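Local atomic coordinates of msDPBB_sym2 protein (Synthetic construct, PDB entry 7DWW), a protein that is a computationally designed double-psi beta-barrel, made in work on recreating the core fold of RNA polymerase from a reduced set of amino acids. Residues N20-D25 against V40-V45. Sequence-based numbering, arbitrary orientation.
Sequences NIVRMD and VEIMKV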
# COMPACT_ATOMS: atom_id res chain seq x y z
N ASN A 20 7.70 2.32 6.73
CA ASN A 20 6.68 3.20 6.16
C ASN A 20 6.59 3.09 4.63
O ASN A 20 6.07 4.01 3.96
CB ASN A 20 6.97 4.64 6.58
CG ASN A 20 8.26 5.19 5.99
OD1 ASN A 20 9.24 4.46 5.83
ND2 ASN A 20 8.25 6.46 5.69
N ILE A 21 7.07 2.00 4.05
CA ILE A 21 6.97 1.75 2.61
C ILE A 21 5.84 0.76 2.37
O ILE A 21 5.82 -0.31 2.98
CB ILE A 21 8.29 1.20 2.04
CG1 ILE A 21 9.41 2.21 2.17
CG2 ILE A 21 8.07 0.69 0.60
CD1 ILE A 21 9.00 3.59 1.77
N VAL A 22 4.93 1.11 1.49
CA VAL A 22 3.91 0.17 1.04
C VAL A 22 4.24 -0.20 -0.40
O VAL A 22 4.83 0.57 -1.14
CB VAL A 22 2.49 0.73 1.19
CG1 VAL A 22 2.20 1.04 2.65
CG2 VAL A 22 2.29 1.95 0.32
N ARG A 23 3.83 -1.42 -0.80
CA ARG A 23 4.25 -1.98 -2.07
C ARG A 23 3.01 -2.32 -2.89
O ARG A 23 2.11 -3.01 -2.41
CB ARG A 23 5.15 -3.21 -1.87
CG ARG A 23 6.37 -2.89 -0.96
CD ARG A 23 7.47 -3.97 -1.02
NE ARG A 23 8.30 -3.82 -2.22
CZ ARG A 23 9.39 -3.06 -2.28
NH1 ARG A 23 9.80 -2.40 -1.21
NH2 ARG A 23 10.07 -2.97 -3.41
N MET A 24 2.98 -1.78 -4.11
CA MET A 24 1.87 -1.87 -5.05
C MET A 24 2.42 -2.29 -6.41
O MET A 24 3.54 -1.93 -6.76
CB MET A 24 1.17 -0.51 -5.20
CG MET A 24 0.58 0.03 -3.92
SD MET A 24 0.11 1.77 -4.13
CE MET A 24 -0.99 1.58 -5.54
N ASP A 25 1.63 -3.04 -7.18
CA ASP A 25 2.12 -3.49 -8.48
C ASP A 25 2.15 -2.32 -9.47
O ASP A 25 1.47 -1.29 -9.31
CB ASP A 25 1.28 -4.64 -9.05
CG ASP A 25 -0.11 -4.19 -9.43
OD1 ASP A 25 -1.02 -4.19 -8.57
OD2 ASP A 25 -0.28 -3.76 -10.59
N VAL A 40 1.68 8.63 -0.35
CA VAL A 40 0.28 8.30 -0.55
C VAL A 40 -0.33 8.28 0.83
O VAL A 40 0.35 8.03 1.82
CB VAL A 40 0.06 6.92 -1.24
CG1 VAL A 40 0.53 6.96 -2.70
CG2 VAL A 40 0.70 5.82 -0.43
N GLU A 41 -1.64 8.54 0.88
CA GLU A 41 -2.42 8.45 2.10
C GLU A 41 -3.27 7.18 2.04
O GLU A 41 -3.87 6.89 1.00
CB GLU A 41 -3.29 9.70 2.29
CG GLU A 41 -4.28 9.66 3.45
CD GLU A 41 -4.91 11.02 3.75
OE1 GLU A 41 -4.89 11.89 2.86
OE2 GLU A 41 -5.41 11.22 4.87
N ILE A 42 -3.26 6.40 3.12
CA ILE A 42 -3.98 5.14 3.19
C ILE A 42 -5.01 5.24 4.29
O ILE A 42 -4.68 5.58 5.42
CB ILE A 42 -3.03 3.95 3.44
CG1 ILE A 42 -1.98 3.89 2.34
CG2 ILE A 42 -3.85 2.65 3.51
CD1 ILE A 42 -0.73 3.15 2.73
N MET A 43 -6.27 4.96 3.95
CA MET A 43 -7.38 5.18 4.86
C MET A 43 -8.28 3.95 4.96
O MET A 43 -8.45 3.18 3.99
CB MET A 43 -8.25 6.36 4.42
CG MET A 43 -7.48 7.48 3.74
SD MET A 43 -8.59 8.74 3.09
CE MET A 43 -9.80 8.82 4.41
N LYS A 44 -8.81 3.76 6.17
CA LYS A 44 -10.01 2.97 6.39
C LYS A 44 -10.93 3.82 7.26
O LYS A 44 -11.81 4.51 6.75
CB LYS A 44 -9.68 1.63 7.05
CG LYS A 44 -10.90 0.80 7.43
CD LYS A 44 -10.67 -0.68 7.20
CE LYS A 44 -11.66 -1.25 6.18
NZ LYS A 44 -13.08 -1.02 6.61
N VAL A 45 -10.70 3.89 8.57
CA VAL A 45 -11.36 4.85 9.44
C VAL A 45 -10.39 5.93 9.90
O VAL A 45 -10.68 7.12 9.83
CB VAL A 45 -12.03 4.15 10.64
CG1 VAL A 45 -12.31 5.14 11.77
CG2 VAL A 45 -13.31 3.46 10.19
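Val22 meets Val40 and Ile42 in a purely apolar contact across the interior of the double-psi beta-barrel, the centre of the contact lying about 3 Å from that of the chain. The strands 21-24 and 39-43 that carry these residues are not paired with each other: no hydrogen bond joins the segments, and the closest alpha carbons, Val22 CA and Val40 CA, stand 9.0 Å apart. Val22 shares backbone hydrogen bonds with Arg51 and Ala53 of strand 47-54, which lies between the two in the sheet. The CB atoms of Val22, Val40 and Ile42 are directed at the opposite segment, so the contact spans the packed barrel interior.

The tightest approach is tip to tip, with Val22 CG1 3.6 Å from Ile42 CD1. That same CD1 also lies 4.0 Å from Val22 CG2, so one terminal methyl faces both prongs of the valine fork. The Ile42 torsions account for this reach: CG1 lies beside the backbone N and anti to the carbonyl carbon (chi1 -58°), and the near-extended chi2 of 158° carries CD1 on across the interior. Val40 adds a looser touch, its CG2 resting 4.3 Å from Val22 CG2. Met24, whose CB also points toward 40-45, stops with SD 5.4 Å from Val40 CG1 and instead packs on Met29 and Leu32 of helix 26-32; Val40 meets Leu32 too. Val22 also touches Val65 and Met67 of strand 64-67.

Only 114 Å² is buried between the two segments, summed over both sides, as befits methyl groups meeting at their ends. With all three touching residues buried and no polar atom taking part, the contact rests on dispersion and the exclusion of water, without the directional constraint that a hydrogen bond would impose.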